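Local coordinates for galactofuranose-binding protein YtfQ (Escherichia coli, PDB 2VK2) that binds both anomers of galactofuranose in the periplasm, serving as the solute-binding component of the ABC transporter complex YtfQRT-YjfF, at residues 14-17 with 18-22; 73-76 with 77-80; 96-99 with 100-103; 146-149 with 150-154; 229-232 with 233-236. All blocks are in the same frame, centred on the assembly; numbering follows the deposited sequence.

Contact 1. Residues 14-17 with 18-22; sequences SGWR and AAETN. With GZL (beta-D-galactofuranose), chain B.
Arg17 and Glu20 sit one turn apart in the first turns of helix 15-31, which carries its N-terminal end to the galactofuranose within a beta-alpha-beta unit. In the first shell, Arg17 NH2 donates to GZL O4 at 3.0 Å, a bent bond (138° at the hydrogen) made at the guanidinium edge, and Ser14 OG donates to GZL O2 at 2.9 Å. The Trp16 ring lies between GZL C6, over the rim of one face, and Glu20 CB, which meets the opposite face 4.1 Å from the centroid of the six-membered ring, a CH-pi contact. Behind these, Glu20 runs alongside Arg17, whose chain bends at chi3 (-61°), and Glu20 OE1 makes a salt bridge to Arg17 NH1 at 3.0 Å. Gln9 holds both members, accepting from NH1 and donating to OE1; Asp90 also binds NH1 and Glu13 binds NE, which fixes the guanidinium's rotation. Replacing Arg17 by a leucine would probably cost GZL O4 this donor and leave the carboxylates of Glu13, Glu20 and Asp90 without the positive charge they share. Ser14 is the N-cap, and its hydroxyl works twice: besides donating to the sugar, OG accepts from Arg17 N at 3.1 Å.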
# COMPACT_ATOMS: atom_id res chain seq x y z
N SER A 14 7.98 -4.11 0.80
CA SER A 14 7.38 -4.11 2.13
C SER A 14 6.91 -5.50 2.53
O SER A 14 6.73 -6.37 1.68
CB SER A 14 6.19 -3.15 2.16
OG SER A 14 5.08 -3.72 1.48
N GLY A 15 6.70 -5.69 3.83
CA GLY A 15 6.14 -6.93 4.34
C GLY A 15 4.74 -7.17 3.82
O GLY A 15 4.33 -8.31 3.64
N TRP A 16 4.00 -6.09 3.58
CA TRP A 16 2.67 -6.21 3.01
C TRP A 16 2.72 -6.83 1.61
O TRP A 16 1.95 -7.74 1.31
CB TRP A 16 1.93 -4.87 2.96
CG TRP A 16 0.56 -5.05 2.42
CD1 TRP A 16 -0.57 -5.34 3.12
CD2 TRP A 16 0.18 -5.05 1.04
NE1 TRP A 16 -1.64 -5.49 2.27
CE2 TRP A 16 -1.20 -5.32 0.99
CE3 TRP A 16 0.87 -4.84 -0.17
CZ2 TRP A 16 -1.91 -5.38 -0.22
CZ3 TRP A 16 0.16 -4.90 -1.36
CH2 TRP A 16 -1.21 -5.17 -1.37
N ARG A 17 3.62 -6.34 0.76
CA ARG A 17 3.67 -6.86 -0.61
C ARG A 17 4.15 -8.30 -0.63
O ARG A 17 3.68 -9.09 -1.44
CB ARG A 17 4.53 -5.99 -1.53
CG ARG A 17 4.37 -6.41 -3.01
CD ARG A 17 4.86 -5.36 -3.99
NE ARG A 17 4.12 -4.12 -3.85
CZ ARG A 17 2.90 -3.90 -4.34
NH1 ARG A 17 2.26 -4.81 -5.06
NH2 ARG A 17 2.32 -2.74 -4.09
N ALA A 18 5.07 -8.65 0.26
CA ALA A 18 5.50 -10.04 0.40
C ALA A 18 4.31 -10.94 0.73
O ALA A 18 4.17 -12.03 0.18
CB ALA A 18 6.58 -10.17 1.47
N ALA A 19 3.44 -10.47 1.63
CA ALA A 19 2.22 -11.19 1.97
C ALA A 19 1.26 -11.27 0.78
O ALA A 19 0.64 -12.31 0.56
CB ALA A 19 1.53 -10.56 3.17
N GLU A 20 1.13 -10.18 0.03
CA GLU A 20 0.27 -10.18 -1.15
C GLU A 20 0.73 -11.24 -2.16
O GLU A 20 -0.10 -11.95 -2.73
CB GLU A 20 0.27 -8.80 -1.83
CG GLU A 20 -0.72 -8.69 -2.99
CD GLU A 20 -0.44 -7.52 -3.91
OE1 GLU A 20 0.74 -7.25 -4.19
OE2 GLU A 20 -1.42 -6.88 -4.34
N THR A 21 2.04 -11.34 -2.36
CA THR A 21 2.62 -12.36 -3.22
C THR A 21 2.32 -13.77 -2.70
O THR A 21 1.90 -14.64 -3.47
CB THR A 21 4.14 -12.14 -3.38
OG1 THR A 21 4.36 -10.93 -4.11
CG2 THR A 21 4.79 -13.30 -4.12
N ASN A 22 2.52 -13.99 -1.41
CA ASN A 22 2.22 -15.28 -0.79
C ASN A 22 0.76 -15.68 -0.99
O ASN A 22 0.46 -16.82 -1.34
CB ASN A 22 2.52 -15.25 0.72
CG ASN A 22 4.01 -15.20 1.03
OD1 ASN A 22 4.85 -15.57 0.20
ND2 ASN A 22 4.34 -14.76 2.24
C6 GZL B . -1.02 -0.83 -1.26
C5 GZL B . 0.17 -0.59 -1.85
C4 GZL B . 1.45 -0.29 -1.09
C3 GZL B . 1.57 -0.59 0.38
C2 GZL B . 2.72 -1.20 0.63
O6 GZL B . -2.12 -1.06 -1.98
O5 GZL B . 0.23 -0.50 -3.19
O4 GZL B . 2.54 -1.03 -1.66
O3 GZL B . 0.67 -0.19 1.27
C1 GZL B . 3.43 -1.50 -0.64
O2 GZL B . 3.23 -1.57 1.80
O1 GZL B . 4.68 -0.81 -0.73

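Contact 2. Residues 73-76 with 77-80; sequences EPVL and KEAK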
# COMPACT_ATOMS: atom_id res chain seq x y z
N GLU A 73 -0.60 3.05 -21.17
CA GLU A 73 -1.46 2.91 -22.35
C GLU A 73 -0.87 2.01 -23.44
O GLU A 73 -1.56 1.11 -23.90
CB GLU A 73 -1.85 4.28 -22.93
CG GLU A 73 -2.69 5.15 -22.01
CD GLU A 73 -1.86 6.07 -21.13
OE1 GLU A 73 -0.65 5.81 -20.95
OE2 GLU A 73 -2.43 7.05 -20.60
N PRO A 74 0.39 2.24 -23.84
CA PRO A 74 0.94 1.41 -24.92
C PRO A 74 0.88 -0.09 -24.65
O PRO A 74 0.40 -0.85 -25.49
CB PRO A 74 2.38 1.91 -25.04
CG PRO A 74 2.33 3.31 -24.56
CD PRO A 74 1.35 3.27 -23.42
N VAL A 75 1.35 -0.54 -23.48
CA VAL A 75 1.38 -1.97 -23.20
C VAL A 75 -0.02 -2.55 -22.98
O VAL A 75 -0.28 -3.70 -23.34
CB VAL A 75 2.33 -2.32 -22.03
CG1 VAL A 75 1.70 -2.04 -20.66
CG2 VAL A 75 2.77 -3.78 -22.14
N LEU A 76 -0.94 -1.76 -22.42
CA LEU A 76 -2.31 -2.22 -22.24
C LEU A 76 -3.03 -2.36 -23.59
O LEU A 76 -3.86 -3.25 -23.76
CB LEU A 76 -3.09 -1.29 -21.31
CG LEU A 76 -2.65 -1.33 -19.84
CD1 LEU A 76 -3.43 -0.31 -19.04
CD2 LEU A 76 -2.82 -2.72 -19.25
N LYS A 77 -2.71 -1.48 -24.54
CA LYS A 77 -3.22 -1.63 -25.90
C LYS A 77 -2.73 -2.93 -26.54
O LYS A 77 -3.49 -3.61 -27.22
CB LYS A 77 -2.84 -0.43 -26.77
CG LYS A 77 -3.63 0.82 -26.45
CD LYS A 77 -3.03 2.05 -27.08
CE LYS A 77 -3.81 3.29 -26.70
NZ LYS A 77 -3.26 4.51 -27.33
N GLU A 78 -1.48 -3.28 -26.27
CA GLU A 78 -0.92 -4.54 -26.77
C GLU A 78 -1.66 -5.75 -26.19
O GLU A 78 -2.00 -6.69 -26.91
CB GLU A 78 0.58 -4.63 -26.47
CG GLU A 78 1.40 -3.61 -27.26
CD GLU A 78 2.83 -3.51 -26.78
OE1 GLU A 78 3.35 -4.48 -26.20
OE2 GLU A 78 3.45 -2.44 -26.99
N ALA A 79 -1.91 -5.74 -24.88
CA ALA A 79 -2.65 -6.83 -24.24
C ALA A 79 -4.09 -6.90 -24.77
O ALA A 79 -4.62 -7.99 -24.98
CB ALA A 79 -2.65 -6.66 -22.73
N LYS A 80 -4.72 -5.75 -24.97
CA LYS A 80 -6.08 -5.71 -25.48
C LYS A 80 -6.16 -6.24 -26.91
O LYS A 80 -7.07 -7.00 -27.23
CB LYS A 80 -6.66 -4.30 -25.41
CG LYS A 80 -8.12 -4.25 -25.83
CD LYS A 80 -8.83 -3.06 -25.25
CE LYS A 80 -10.28 -3.04 -25.69
NZ LYS A 80 -11.01 -1.86 -25.18
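Glu73 and Lys77 begin the contact, at the start of helix 73-81. Glu73 O accepts from Lys77 N at 2.9 Å, and the aliphatic part of Lys77 passes over the same oxygen, with CG 3.3 Å from Glu73 O. The torsion behind this is chi1 of Lys77 (-74°), which sets CG anti to the carbonyl carbon and turns the extended chain back along the preceding turn. Its CE then comes to 4.4 Å from Glu73 CB, so the two side chains meet through methylene groups, the Glu73 carboxylate leading away.

Pro74, which has no N-H to give, stands in the first turn, where no earlier carbonyl of this helix would be there to receive one. Pro74 O accepts from Glu78 N at 3.2 Å and is brushed by Glu78 CG at 3.4 Å. Val75 places CG2 anti to its backbone N (CG1 at chi1 79°), and the side chains of Val75 and Glu78 cross at about a right angle. Their approach is loose, 4.2 Å from Val75 CG2 to Glu78 OE1; the carboxylate has its polar partner outside, in a salt bridge to Arg52. Val75 O takes the N-H of Ala79. Leu76 closes the series, its O accepting from Lys80 N at 2.9 Å while Lys80 CB rests against that oxygen.

These i to i+4 bonds build the crossover helix of the beta-alpha-beta unit joining strand 61-64 to strand 86-89. Its apolar side is wedged: Val75 packs on Ile48 and Val51 of helix 44-57, Ala79 reaches Val55 of that helix, and Leu76 and Ala79 both lie on Val86 of strand 86-89.

Contact 3. Residues 96-99 with 100-103; sequences KDKS and LYMT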
# COMPACT_ATOMS: atom_id res chain seq x y z
N LYS A 96 -7.36 7.53 -19.86
CA LYS A 96 -8.65 8.03 -20.35
C LYS A 96 -9.55 6.86 -20.74
O LYS A 96 -10.75 6.87 -20.47
CB LYS A 96 -8.44 8.96 -21.55
CG LYS A 96 -9.69 9.74 -21.96
CD LYS A 96 -10.07 10.79 -20.93
N ASP A 97 -8.95 5.86 -21.38
CA ASP A 97 -9.70 4.70 -21.86
C ASP A 97 -9.77 3.62 -20.79
O ASP A 97 -8.87 2.79 -20.66
CB ASP A 97 -9.06 4.16 -23.14
CG ASP A 97 -9.81 2.98 -23.72
OD1 ASP A 97 -10.91 2.64 -23.21
OD2 ASP A 97 -9.31 2.39 -24.69
N LYS A 98 -10.88 3.61 -20.05
CA LYS A 98 -11.08 2.68 -18.94
C LYS A 98 -11.31 1.24 -19.41
O LYS A 98 -11.29 0.32 -18.59
CB LYS A 98 -12.27 3.13 -18.07
CG LYS A 98 -12.21 4.57 -17.58
CD LYS A 98 -10.98 4.83 -16.73
CE LYS A 98 -11.04 6.21 -16.08
NZ LYS A 98 -11.00 7.30 -17.09
N SER A 99 -11.54 1.05 -20.71
CA SER A 99 -11.69 -0.29 -21.27
C SER A 99 -10.35 -1.01 -21.46
O SER A 99 -10.33 -2.16 -21.88
CB SER A 99 -12.46 -0.24 -22.59
OG SER A 99 -11.65 0.21 -23.66
N LEU A 100 -9.25 -0.33 -21.15
CA LEU A 100 -7.91 -0.94 -21.23
C LEU A 100 -7.63 -1.96 -20.12
O LEU A 100 -6.58 -2.60 -20.14
CB LEU A 100 -6.83 0.13 -21.24
CG LEU A 100 -6.72 0.95 -22.53
CD1 LEU A 100 -5.75 2.11 -22.34
CD2 LEU A 100 -6.29 0.08 -23.71
N TYR A 101 -8.54 -2.10 -19.16
CA TYR A 101 -8.40 -3.12 -18.13
C TYR A 101 -9.78 -3.50 -17.60
O TYR A 101 -10.74 -2.76 -17.79
CB TYR A 101 -7.51 -2.62 -16.98
CG TYR A 101 -8.08 -1.42 -16.26
CD1 TYR A 101 -8.88 -1.59 -15.14
CD2 TYR A 101 -7.83 -0.13 -16.70
CE1 TYR A 101 -9.42 -0.52 -14.47
CE2 TYR A 101 -8.36 0.96 -16.02
CZ TYR A 101 -9.15 0.76 -14.91
OH TYR A 101 -9.69 1.82 -14.23
N MET A 102 -9.86 -4.65 -16.94
CA MET A 102 -11.13 -5.20 -16.48
C MET A 102 -11.60 -4.51 -15.21
O MET A 102 -12.71 -3.98 -15.14
CB MET A 102 -11.00 -6.70 -16.23
CG MET A 102 -10.65 -7.50 -17.47
SD MET A 102 -12.04 -7.65 -18.61
CE MET A 102 -12.93 -8.98 -17.81
N THR A 103 -10.76 -4.54 -14.18
CA THR A 103 -11.08 -3.95 -12.90
C THR A 103 -9.80 -3.61 -12.16
O THR A 103 -8.73 -4.10 -12.52
CB THR A 103 -11.95 -4.90 -12.03
OG1 THR A 103 -12.47 -4.19 -10.90
CG2 THR A 103 -11.13 -6.09 -11.54
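Leu100 folds its side chain back over Asp97, three residues earlier in the loop between strands 86-89 and 103-106. Chi1 of -72° sets CG anti to the carbonyl carbon, and from there it meets Asp97. CB lies 3.4 Å from Asp97 O. The next atom, CG, is equally near that oxygen and comes to 3.7 Å from Asp97 OD2. At the tip the branches part: CD1 stays near Asp97 O, at 3.6 Å, and CD2 reaches Asp97 OD2 at 3.9 Å. Beyond the segments the Leu100 side chain also packs on Leu76 and Lys77 of helix 73-81.

The backbone agrees with this fold-back. Leu100 N donates to Asp97 O at 3.2 Å, arriving from above the carbonyl plane with a C=O...N angle of 124°, an approach well off the carbonyl axis, although the bond is fairly straight at the hydrogen. Beside it, Lys98 O lies over one face of the Tyr101 ring, toward its rim and 3.9 Å above the plane. Lys98 O and Tyr101 O are both acceptors, and Lys271 NZ binds the two of them while making a cation-pi contact with the ring; its charge would ease their repulsion.

Asp97 OD1 is gripped twice, by Ser99 OG at 2.6 Å on the syn side and by Ser99 N at 3.0 Å from above the carboxylate plane. A carboxylate oxygen taking the backbone N-H two residues on is the signature of an Asx turn.

Contact 4. Residues 146-149 with 150-154; sequences RKKG and FAEAI. With GZL (beta-D-galactofuranose), chain B.
Arg146 O is gripped by two donors, Phe150 N one turn later at 3.3 Å and the hydroxyl of Tyr196. The helical bond is fairly straight at the hydrogen (166°), but the nitrogen stands above the carbonyl plane of Arg146. The same tyrosine stacks its ring on that of Phe150, so Tyr196 touches the backbone of one residue and the ring of the other.

At its other end Arg146 reaches the sugar. The chain is extended from CG to NE (chi3 -178°), which carries the guanidinium well clear of the helix, and its edge meets the ligand: NH1 donates to GZL O3 at 2.9 Å, and NH2 adds a weak bond to the same oxygen at 3.3 Å. NE is held by a salt bridge to Glu112, a second-shell carboxylate that positions the group.

All this belongs to helix 141-153, the crossover of the beta-alpha-beta unit between strands 129-135 and 160-167. Phe150 turns CG anti to its backbone N (chi1 -178°) toward those strands, touching Val131 and Ile162, and Ile154 CG2 lies 4.1 Å above the rim of one ring face. On the exposed side Glu152 bends at chi2 and presses CG to 3.2 Å from Lys148 O, which also accepts from Glu152 N at 2.9 Å. Aliphatic parts of Lys148 and Glu152 cross at 4.2 Å between their CG atoms, but the charges stay apart, Lys148 NZ being 5.9 Å from Glu152 OE2.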
# COMPACT_ATOMS: atom_id res chain seq x y z
N ARG A 146 -3.15 8.59 -0.45
CA ARG A 146 -2.93 8.63 1.00
C ARG A 146 -2.48 10.01 1.47
O ARG A 146 -2.85 10.44 2.56
CB ARG A 146 -1.93 7.56 1.43
CG ARG A 146 -2.54 6.18 1.41
CD ARG A 146 -1.52 5.09 1.55
NE ARG A 146 -2.17 3.79 1.47
CZ ARG A 146 -1.52 2.64 1.34
NH1 ARG A 146 -0.20 2.62 1.26
NH2 ARG A 146 -2.21 1.51 1.26
N LYS A 147 -1.70 10.70 0.65
CA LYS A 147 -1.34 12.08 0.95
C LYS A 147 -2.59 12.96 0.98
O LYS A 147 -2.78 13.73 1.92
CB LYS A 147 -0.33 12.61 -0.08
CG LYS A 147 0.08 14.05 0.15
CD LYS A 147 1.35 14.41 -0.60
CE LYS A 147 1.82 15.82 -0.28
NZ LYS A 147 1.96 16.05 1.19
N LYS A 148 -3.43 12.83 -0.05
CA LYS A 148 -4.65 13.64 -0.15
C LYS A 148 -5.61 13.38 1.00
O LYS A 148 -6.16 14.32 1.58
CB LYS A 148 -5.37 13.39 -1.49
CG LYS A 148 -6.66 14.20 -1.65
CD LYS A 148 -7.43 13.81 -2.91
CE LYS A 148 -8.80 14.49 -2.97
NZ LYS A 148 -9.69 13.85 -3.97
N GLY A 149 -5.84 12.11 1.33
CA GLY A 149 -6.79 11.76 2.38
C GLY A 149 -6.43 12.34 3.73
O GLY A 149 -7.27 12.90 4.44
N PHE A 150 -5.16 12.22 4.09
CA PHE A 150 -4.65 12.77 5.35
C PHE A 150 -4.75 14.29 5.35
O PHE A 150 -5.21 14.89 6.32
CB PHE A 150 -3.21 12.32 5.56
CG PHE A 150 -2.61 12.78 6.86
CD1 PHE A 150 -2.82 12.07 8.04
CD2 PHE A 150 -1.81 13.92 6.90
CE1 PHE A 150 -2.25 12.50 9.24
CE2 PHE A 150 -1.25 14.35 8.09
CZ PHE A 150 -1.46 13.64 9.26
N ALA A 151 -4.33 14.91 4.24
CA ALA A 151 -4.36 16.37 4.09
C ALA A 151 -5.77 16.93 4.26
O ALA A 151 -5.97 17.94 4.94
CB ALA A 151 -3.80 16.77 2.73
N GLU A 152 -6.75 16.27 3.65
CA GLU A 152 -8.14 16.71 3.75
C GLU A 152 -8.67 16.56 5.17
O GLU A 152 -9.37 17.44 5.67
CB GLU A 152 -9.02 15.93 2.78
CG GLU A 152 -8.75 16.23 1.31
CD GLU A 152 -9.10 17.65 0.90
OE1 GLU A 152 -9.97 18.28 1.54
OE2 GLU A 152 -8.50 18.15 -0.08
N ALA A 153 -8.31 15.46 5.84
CA ALA A 153 -8.79 15.19 7.20
C ALA A 153 -8.30 16.21 8.23
O ALA A 153 -9.00 16.47 9.20
CB ALA A 153 -8.39 13.78 7.62
N ILE A 154 -7.11 16.77 8.02
CA ILE A 154 -6.54 17.73 8.98
C ILE A 154 -6.80 19.19 8.62
O ILE A 154 -6.39 20.09 9.36
CB ILE A 154 -5.01 17.52 9.17
CG1 ILE A 154 -4.22 17.88 7.90
CG2 ILE A 154 -4.72 16.08 9.60
CD1 ILE A 154 -2.73 17.97 8.12
C6 GZL B . -1.02 -0.83 -1.26
C5 GZL B . 0.17 -0.59 -1.85
C4 GZL B . 1.45 -0.29 -1.09
C3 GZL B . 1.57 -0.59 0.38
C2 GZL B . 2.72 -1.20 0.63
O6 GZL B . -2.12 -1.06 -1.98
O5 GZL B . 0.23 -0.50 -3.19
O4 GZL B . 2.54 -1.03 -1.66
O3 GZL B . 0.67 -0.19 1.27
C1 GZL B . 3.43 -1.50 -0.64
O2 GZL B . 3.23 -1.57 1.80
O1 GZL B . 4.68 -0.81 -0.73

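Contact 5. Residues 229-232 with 233-236; sequences VPDI and YKAM
Ile232 holds CG1 anti to its backbone N (chi1 -156°), which swings CG2 between the nitrogen and the carbonyl carbon; Tyr233, with CG anti to its own carbonyl carbon (chi1 -59°), brings its ring beneath that methyl. The two meet at the start of helix 230-237, the helix of the beta-alpha-beta unit running from strand 222-225 to strand 243-246. Ile232 CG2 lies 4.0 Å from the centroid of the Tyr233 ring and only 5° off its normal, a CH-pi contact centred on the face. From another direction Val229 O, at the N-cap residue, approaches the ring obliquely, 3.5 Å from Tyr233 CD2. Past the segments, Tyr233 touches Glu288 of helix 285-291 and Lys292 just after it. An alanine in place of Tyr233 would probably take away the ring face under Ile232 CG2 and open a gap toward helix 285-291.

One turn also links Ile232 to Met236: Met236 N donates to Ile232 O at 2.9 Å, and Met236 CG comes to 3.3 Å from that oxygen.

The polar side pairs Asp231 with Lys234. The extended lysine chain passes the carboxylate, CD lying 3.6 Å from Asp231 OD1, yet the charges stop short of a salt bridge, 4.2 Å between Asp231 OD1 and Lys234 NZ. Asp231 OD2 has its own partner, a salt bridge to Arg172. A water spans the remaining interval, donating to Asp231 OD1 at 2.7 Å and accepting from Lys234 NZ at 2.8 Å.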
# COMPACT_ATOMS: atom_id res chain seq x y z
N VAL A 229 0.66 -4.64 9.02
CA VAL A 229 1.63 -5.74 9.00
C VAL A 229 1.86 -6.19 10.45
O VAL A 229 1.71 -5.39 11.38
CB VAL A 229 2.96 -5.35 8.32
CG1 VAL A 229 2.72 -4.88 6.90
CG2 VAL A 229 3.71 -4.29 9.11
N PRO A 230 2.22 -7.47 10.64
CA PRO A 230 2.45 -7.97 12.00
C PRO A 230 3.32 -7.07 12.87
O PRO A 230 3.01 -6.85 14.04
CB PRO A 230 3.14 -9.31 11.76
CG PRO A 230 2.63 -9.77 10.46
CD PRO A 230 2.41 -8.53 9.63
N ASP A 231 4.39 -6.53 12.29
CA ASP A 231 5.35 -5.74 13.07
C ASP A 231 4.80 -4.41 13.58
O ASP A 231 5.31 -3.88 14.56
CB ASP A 231 6.65 -5.52 12.28
CG ASP A 231 7.52 -6.76 12.25
OD1 ASP A 231 7.19 -7.76 12.93
OD2 ASP A 231 8.55 -6.75 11.55
N ILE A 232 3.75 -3.86 12.96
CA ILE A 232 3.14 -2.65 13.53
C ILE A 232 2.36 -2.99 14.79
O ILE A 232 2.34 -2.21 15.74
CB ILE A 232 2.26 -1.87 12.51
CG1 ILE A 232 2.16 -0.40 12.94
CG2 ILE A 232 0.87 -2.47 12.40
CD1 ILE A 232 3.48 0.34 12.93
N TYR A 233 1.72 -4.16 14.82
CA TYR A 233 1.00 -4.58 16.03
C TYR A 233 1.96 -4.94 17.15
O TYR A 233 1.69 -4.67 18.32
CB TYR A 233 0.04 -5.73 15.73
CG TYR A 233 -0.98 -5.36 14.68
CD1 TYR A 233 -1.90 -4.34 14.91
CD2 TYR A 233 -1.02 -6.01 13.45
CE1 TYR A 233 -2.83 -3.98 13.93
CE2 TYR A 233 -1.95 -5.66 12.48
CZ TYR A 233 -2.85 -4.65 12.73
OH TYR A 233 -3.76 -4.32 11.75
N LYS A 234 3.10 -5.53 16.79
CA LYS A 234 4.17 -5.77 17.76
C LYS A 234 4.67 -4.45 18.34
O LYS A 234 4.89 -4.34 19.55
CB LYS A 234 5.33 -6.54 17.12
CG LYS A 234 4.97 -7.96 16.76
CD LYS A 234 6.17 -8.74 16.26
CE LYS A 234 5.78 -10.17 15.93
NZ LYS A 234 6.96 -11.02 15.64
N ALA A 235 4.83 -3.43 17.49
CA ALA A 235 5.23 -2.11 17.95
C ALA A 235 4.19 -1.51 18.89
O ALA A 235 4.54 -0.93 19.92
CB ALA A 235 5.47 -1.19 16.77
N MET A 236 2.91 -1.65 18.54
CA MET A 236 1.83 -1.17 19.40
C MET A 236 1.86 -1.83 20.78
O MET A 236 1.68 -1.16 21.80
CB MET A 236 0.46 -1.43 18.77
CG MET A 236 0.14 -0.54 17.59
SD MET A 236 -1.52 -0.87 16.99
CE MET A 236 -1.55 0.14 15.51
O HOH W 1 6.89 -10.43 12.93

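In the fold
The five contacts follow one another along the chain without interleaving and divide between the two alpha/beta lobes of a periplasmic binding protein. Contacts 1, 2 and 3 belong to the lobe with the parallel sheet containing strands 4-9 and 86-89; contacts 4 and 5 belong to that containing strands 129-135 and 222-225. Contacts 2 and 3 have centres about 10 Å apart, helix 73-81 and the loop before strand 103-106 lying against each other. Contacts 1 and 4 stand on opposite sides of the chain's centre, nearest atoms about 7 Å apart, and both touch galactofuranose, so the sugar bridges the lobes. Contact 5 reaches contact 1 directly, Val229 CG1 being 3.8 Å from Trp16 N.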